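Local atomic coordinates of diketoreductase (Acinetobacter baylyi, PDB entry 4E12), a protein that reduces dicarbonyl compounds with NADH and probably also interconverts (3S)-3-hydroxyacyl-CoA and 3-oxoacyl-CoA, as expected of a 3-hydroxyacyl-CoA dehydrogenase. Residues T153-G158 and I182-E187; D38-A43 and Y75-A80. All blocks are in the same frame, centred on the assembly; numbering follows the deposited sequence.

How the contacts relate
Contacts 1 and 2 lie at the two ends of one mixed beta-sheet in the NAD-binding domain: contact 1 pairs strand 153-158 with the outermost strand 180-183, and contact 2 sets helix 37-57 against the other outermost strand, 74-76. Their centres are 29 Å apart and their nearest atoms about 20 Å, so they do not touch. Each approaches a different part of the functional site. In contact 1 the side chain of Glu155 comes within about 3 Å of that of His143, predicted to be important for catalytic activity. In contact 2 the side chains of Ala43 and Leu40 lie about 3 and 4 Å from those of the NAD(+)-binding residues Thr12 and Asp34, respectively.

Contact 1: residues T153-G158 and I182-E187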
loop_
_atom_site.group_PDB
_atom_site.type_symbol
_atom_site.label_atom_id
_atom_site.label_comp_id
_atom_site.label_asym_id
_atom_site.label_seq_id
_atom_site.Cartn_x
_atom_site.Cartn_y
_atom_site.Cartn_z
ATOM N N THR A 153 -10.148 -13.430 -4.578
ATOM C CA THR A 153 -8.936 -13.857 -5.263
ATOM C C THR A 153 -8.595 -15.297 -4.900
ATOM O O THR A 153 -8.881 -15.756 -3.791
ATOM C CB THR A 153 -7.738 -12.968 -4.927
ATOM O OG1 THR A 153 -7.549 -12.937 -3.508
ATOM C CG2 THR A 153 -7.958 -11.561 -5.458
ATOM N N ALA A 154 -8.026 -16.012 -5.862
ATOM C CA ALA A 154 -7.485 -17.344 -5.632
ATOM C C ALA A 154 -6.080 -17.342 -6.201
ATOM O O ALA A 154 -5.882 -17.339 -7.420
ATOM C CB ALA A 154 -8.345 -18.417 -6.297
ATOM N N GLU A 155 -5.096 -17.292 -5.309
ATOM C CA GLU A 155 -3.699 -17.285 -5.705
ATOM C C GLU A 155 -3.210 -18.684 -5.973
ATOM O O GLU A 155 -3.180 -19.522 -5.065
ATOM C CB GLU A 155 -2.852 -16.637 -4.619
ATOM C CG GLU A 155 -3.157 -15.147 -4.488
ATOM C CD GLU A 155 -2.490 -14.486 -3.289
ATOM O OE1 GLU A 155 -2.661 -14.981 -2.158
ATOM O OE2 GLU A 155 -1.796 -13.466 -3.480
ATOM N N VAL A 156 -2.824 -18.919 -7.221
ATOM C CA VAL A 156 -2.406 -20.234 -7.686
ATOM C C VAL A 156 -0.893 -20.284 -7.752
ATOM O O VAL A 156 -0.263 -19.456 -8.412
ATOM C CB VAL A 156 -2.962 -20.539 -9.091
ATOM C CG1 VAL A 156 -2.539 -21.945 -9.534
ATOM C CG2 VAL A 156 -4.484 -20.411 -9.091
ATOM N N MET A 157 -0.301 -21.257 -7.072
ATOM C CA MET A 157 1.146 -21.298 -6.970
ATOM C C MET A 157 1.620 -22.742 -6.841
ATOM O O MET A 157 1.353 -23.397 -5.830
ATOM C CB MET A 157 1.565 -20.492 -5.737
ATOM C CG MET A 157 3.048 -20.251 -5.567
ATOM S SD MET A 157 3.385 -19.287 -4.078
ATOM C CE MET A 157 3.250 -20.572 -2.842
ATOM N N GLY A 158 2.323 -23.230 -7.858
ATOM C CA GLY A 158 2.847 -24.584 -7.805
ATOM C C GLY A 158 4.328 -24.662 -7.501
ATOM O O GLY A 158 4.954 -23.661 -7.138
ATOM N N ILE A 182 -5.230 -15.503 -9.472
ATOM C CA ILE A 182 -4.028 -14.698 -9.427
ATOM C C ILE A 182 -2.926 -15.681 -9.701
ATOM O O ILE A 182 -2.634 -16.543 -8.863
ATOM C CB ILE A 182 -3.860 -14.062 -8.036
ATOM C CG1 ILE A 182 -5.045 -13.135 -7.747
ATOM C CG2 ILE A 182 -2.513 -13.343 -7.915
ATOM C CD1 ILE A 182 -5.215 -12.055 -8.762
ATOM N N GLU A 183 -2.333 -15.593 -10.892
ATOM C CA GLU A 183 -1.404 -16.630 -11.331
ATOM C C GLU A 183 0.055 -16.317 -10.996
ATOM O O GLU A 183 0.655 -15.405 -11.573
ATOM C CB GLU A 183 -1.601 -16.920 -12.830
ATOM C CG GLU A 183 -3.006 -17.424 -13.174
ATOM C CD GLU A 183 -3.231 -17.677 -14.668
ATOM O OE1 GLU A 183 -2.396 -18.348 -15.308
ATOM O OE2 GLU A 183 -4.248 -17.200 -15.206
ATOM N N LEU A 184 0.620 -17.058 -10.039
ATOM C CA LEU A 184 2.035 -16.930 -9.751
ATOM C C LEU A 184 2.820 -17.919 -10.586
ATOM O O LEU A 184 2.327 -19.011 -10.885
ATOM C CB LEU A 184 2.354 -17.116 -8.272
ATOM C CG LEU A 184 1.861 -16.065 -7.279
ATOM C CD1 LEU A 184 0.355 -16.149 -7.073
ATOM C CD2 LEU A 184 2.582 -16.317 -5.968
ATOM N N LYS A 185 4.037 -17.523 -10.958
ATOM C CA LYS A 185 4.850 -18.270 -11.912
ATOM C C LYS A 185 5.950 -19.065 -11.209
ATOM O O LYS A 185 6.515 -20.003 -11.776
ATOM C CB LYS A 185 5.434 -17.310 -12.965
ATOM C CG LYS A 185 4.349 -16.634 -13.806
ATOM C CD LYS A 185 4.873 -15.505 -14.681
ATOM C CE LYS A 185 3.722 -14.869 -15.467
ATOM N NZ LYS A 185 4.156 -13.719 -16.311
ATOM N N LYS A 186 6.234 -18.691 -9.967
ATOM C CA LYS A 186 7.230 -19.359 -9.148
ATOM C C LYS A 186 6.772 -19.267 -7.700
ATOM O O LYS A 186 5.974 -18.395 -7.353
ATOM C CB LYS A 186 8.580 -18.638 -9.237
ATOM C CG LYS A 186 9.228 -18.587 -10.598
ATOM C CD LYS A 186 10.611 -17.953 -10.484
ATOM C CE LYS A 186 11.319 -17.885 -11.830
ATOM N NZ LYS A 186 12.674 -17.272 -11.723
ATOM N N GLU A 187 7.283 -20.140 -6.844
ATOM C CA GLU A 187 6.956 -20.023 -5.429
ATOM C C GLU A 187 7.419 -18.713 -4.824
ATOM O O GLU A 187 8.461 -18.160 -5.191
ATOM C CB GLU A 187 7.544 -21.153 -4.608
ATOM C CG GLU A 187 6.870 -22.470 -4.766
ATOM C CD GLU A 187 7.361 -23.424 -3.716
ATOM O OE1 GLU A 187 8.594 -23.489 -3.518
ATOM O OE2 GLU A 187 6.522 -24.071 -3.065
HETATM O O HOH W 1 3.760 -21.726 -10.312
#
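Three backbone hydrogen bonds join Ala154 and Val156 to Ile182 and Leu184 in parallel register. Ile182 N reaches Ala154 O at 2.8 Å in an almost linear bond (176°), followed by Val156 N to Ile182 O (2.9 Å) and Leu184 N to Val156 O (3.0 Å). Ile182 O also receives a CA-H contact from Glu155 CA.

On the face of Glu155 and Ile182 the two side chains lie alongside each other, pointing the same way, with Glu155 CG 3.8 Å from Ile182 CB. CG1 of Ile182 stands beside its backbone N (chi1 -62°), where it meets CB and CG2 of Thr153. Farther along, Leu184 crosses Met157 at a slant: its CD2 touches Met157 SD at 3.6 Å, while its CD1 packs against Val156 O. Direct pairing then gives way to a water, which accepts from Gly158 N and donates to Leu184 O, and Glu187 CG lies 3.3 Å from Gly158 O.

The carboxylate of Glu155 takes His143 ND1 on OE1 and the backbone N of Val192 and Leu193 on OE2, which would position the imidazole of His143, predicted to be important for catalytic activity; Glu187 OE1 bonds Ser127 OG.

This is the strand pair of a beta-alpha-beta unit whose connecting helix, 164-176, packs on Val156 and Glu183. Strand 139-144 flanks 153-158 in antiparallel pairing, and the second subunit adds its Ile224 against Thr153 and its Thr221 against Ile182.

Contact 2: residues D38-A43 and Y75-A80; sequences DALDAA and YSDDLA
Leu40 projects from helix 37-57 onto the backbone of Ser76 and the side chains of Tyr75 and Asp77, and this is where packing is close. Both methyls lie on the Ser76 carbonyl, CD2 3.5 Å from Ser76 O and CD1 3.7 Å from Ser76 C; CD2 adds Tyr75 CB at 4.1 Å and CD1 adds Asp77 CB at 3.8 Å. CG of Leu40 stands beside its own backbone N (chi1 -68°), and the extended second torsion (175°) carries CD1 onward to Asp77. Even here the backbones stay apart, with Leu40 CA 6.7 Å from Tyr75 CA.

The other half of the contact is looser. The Tyr75 ring runs along the helix toward Ala43, whose C lies at the ring edge, near its plane, yet Tyr75 CE1 is 4.5 Å from Ala43 CB, and Leu40 O approaches the ring obliquely, 4.0 Å from CD1. Tyr75 is partly exposed; its side chain also touches Lys44 and comes within about 3 Å of a bound glycerol, probably from the crystallisation liquor.

After Ser76 the chain leaves strand 74-76 through an ST turn, in which Asp78 N donates to Ser76 OG with an angle of 164°; Asp78 then occupies the N-cap position of the next helix.

The 223 Å² buried is modest. The backbone of Ser76 is hydrogen-bonded to Ala32 of strand 29-33 and to Asp34 just after it. Residues 38-43 and 75-80 therefore meet by van der Waals packing, of Leu40 on the Ser76 backbone and on Tyr75 and Asp77 carbons, without a directed polar bond between them, beside the NAD(+)-binding residues Thr12 and Asp34.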
loop_
_atom_site.group_PDB
_atom_site.type_symbol
_atom_site.label_atom_id
_atom_site.label_comp_id
_atom_site.label_asym_id
_atom_site.label_seq_id
_atom_site.Cartn_x
_atom_site.Cartn_y
_atom_site.Cartn_z
ATOM N N ASP A 38 -18.430 -34.748 15.722
ATOM C CA ASP A 38 -18.488 -33.451 16.390
ATOM C C ASP A 38 -18.008 -32.318 15.472
ATOM O O ASP A 38 -18.657 -31.272 15.386
ATOM C CB ASP A 38 -17.664 -33.439 17.677
ATOM C CG ASP A 38 -18.317 -34.221 18.799
ATOM O OD1 ASP A 38 -19.517 -34.565 18.683
ATOM O OD2 ASP A 38 -17.627 -34.476 19.806
ATOM N N ALA A 39 -16.869 -32.507 14.813
ATOM C CA ALA A 39 -16.374 -31.498 13.876
ATOM C C ALA A 39 -17.323 -31.368 12.681
ATOM O O ALA A 39 -17.520 -30.278 12.136
ATOM C CB ALA A 39 -14.988 -31.868 13.397
ATOM N N LEU A 40 -17.901 -32.480 12.253
ATOM C CA LEU A 40 -18.837 -32.430 11.131
ATOM C C LEU A 40 -20.132 -31.710 11.492
ATOM O O LEU A 40 -20.733 -31.045 10.643
ATOM C CB LEU A 40 -19.122 -33.830 10.591
ATOM C CG LEU A 40 -17.960 -34.537 9.904
ATOM C CD1 LEU A 40 -18.389 -35.946 9.562
ATOM C CD2 LEU A 40 -17.535 -33.784 8.659
ATOM N N ASP A 41 -20.565 -31.849 12.741
ATOM C CA ASP A 41 -21.719 -31.102 13.227
ATOM C C ASP A 41 -21.439 -29.604 13.199
ATOM O O ASP A 41 -22.299 -28.815 12.804
ATOM C CB ASP A 41 -22.106 -31.524 14.648
ATOM C CG ASP A 41 -22.710 -32.926 14.708
ATOM O OD1 ASP A 41 -23.161 -33.448 13.658
ATOM O OD2 ASP A 41 -22.735 -33.504 15.817
ATOM N N ALA A 42 -20.234 -29.212 13.601
ATOM C CA ALA A 42 -19.871 -27.799 13.619
ATOM C C ALA A 42 -19.771 -27.248 12.206
ATOM O O ALA A 42 -20.082 -26.081 11.961
ATOM C CB ALA A 42 -18.565 -27.601 14.351
ATOM N N ALA A 43 -19.346 -28.093 11.277
ATOM C CA ALA A 43 -19.223 -27.707 9.873
ATOM C C ALA A 43 -20.594 -27.413 9.291
ATOM O O ALA A 43 -20.773 -26.423 8.569
ATOM C CB ALA A 43 -18.544 -28.814 9.074
ATOM N N TYR A 75 -20.921 -34.968 3.904
ATOM C CA TYR A 75 -20.027 -34.873 5.051
ATOM C C TYR A 75 -19.395 -36.214 5.275
ATOM O O TYR A 75 -20.074 -37.244 5.200
ATOM C CB TYR A 75 -20.800 -34.518 6.322
ATOM C CG TYR A 75 -21.556 -33.231 6.234
ATOM C CD1 TYR A 75 -21.041 -32.070 6.808
ATOM C CD2 TYR A 75 -22.783 -33.162 5.581
ATOM C CE1 TYR A 75 -21.729 -30.872 6.742
ATOM C CE2 TYR A 75 -23.481 -31.959 5.499
ATOM C CZ TYR A 75 -22.942 -30.823 6.086
ATOM O OH TYR A 75 -23.598 -29.625 6.029
ATOM N N SER A 76 -18.107 -36.207 5.585
ATOM C CA SER A 76 -17.398 -37.468 5.783
ATOM C C SER A 76 -16.338 -37.332 6.874
ATOM O O SER A 76 -15.680 -36.291 6.972
ATOM C CB SER A 76 -16.728 -37.867 4.470
ATOM O OG SER A 76 -16.063 -39.110 4.581
ATOM N N ASP A 77 -16.175 -38.370 7.698
ATOM C CA ASP A 77 -15.032 -38.398 8.607
ATOM C C ASP A 77 -14.199 -39.640 8.358
ATOM O O ASP A 77 -13.497 -40.135 9.243
ATOM C CB ASP A 77 -15.429 -38.247 10.084
ATOM C CG ASP A 77 -16.238 -39.418 10.625
ATOM O OD1 ASP A 77 -16.619 -40.344 9.863
ATOM O OD2 ASP A 77 -16.503 -39.396 11.846
ATOM N N ASP A 78 -14.281 -40.134 7.131
ATOM C CA ASP A 78 -13.497 -41.277 6.700
ATOM C C ASP A 78 -12.713 -40.823 5.472
ATOM O O ASP A 78 -13.267 -40.749 4.376
ATOM C CB ASP A 78 -14.449 -42.425 6.341
ATOM C CG ASP A 78 -13.720 -43.681 5.887
ATOM O OD1 ASP A 78 -12.499 -43.627 5.627
ATOM O OD2 ASP A 78 -14.387 -44.730 5.790
ATOM N N LEU A 79 -11.432 -40.509 5.653
ATOM C CA LEU A 79 -10.636 -39.904 4.579
ATOM C C LEU A 79 -10.687 -40.717 3.278
ATOM O O LEU A 79 -10.915 -40.164 2.195
ATOM C CB LEU A 79 -9.190 -39.678 5.050
ATOM C CG LEU A 79 -8.228 -38.943 4.119
ATOM C CD1 LEU A 79 -8.791 -37.577 3.750
ATOM C CD2 LEU A 79 -6.882 -38.792 4.809
ATOM N N ALA A 80 -10.492 -42.033 3.385
ATOM C CA ALA A 80 -10.524 -42.913 2.223
ATOM C C ALA A 80 -11.827 -42.750 1.447
ATOM O O ALA A 80 -11.811 -42.624 0.219
ATOM C CB ALA A 80 -10.348 -44.369 2.662
#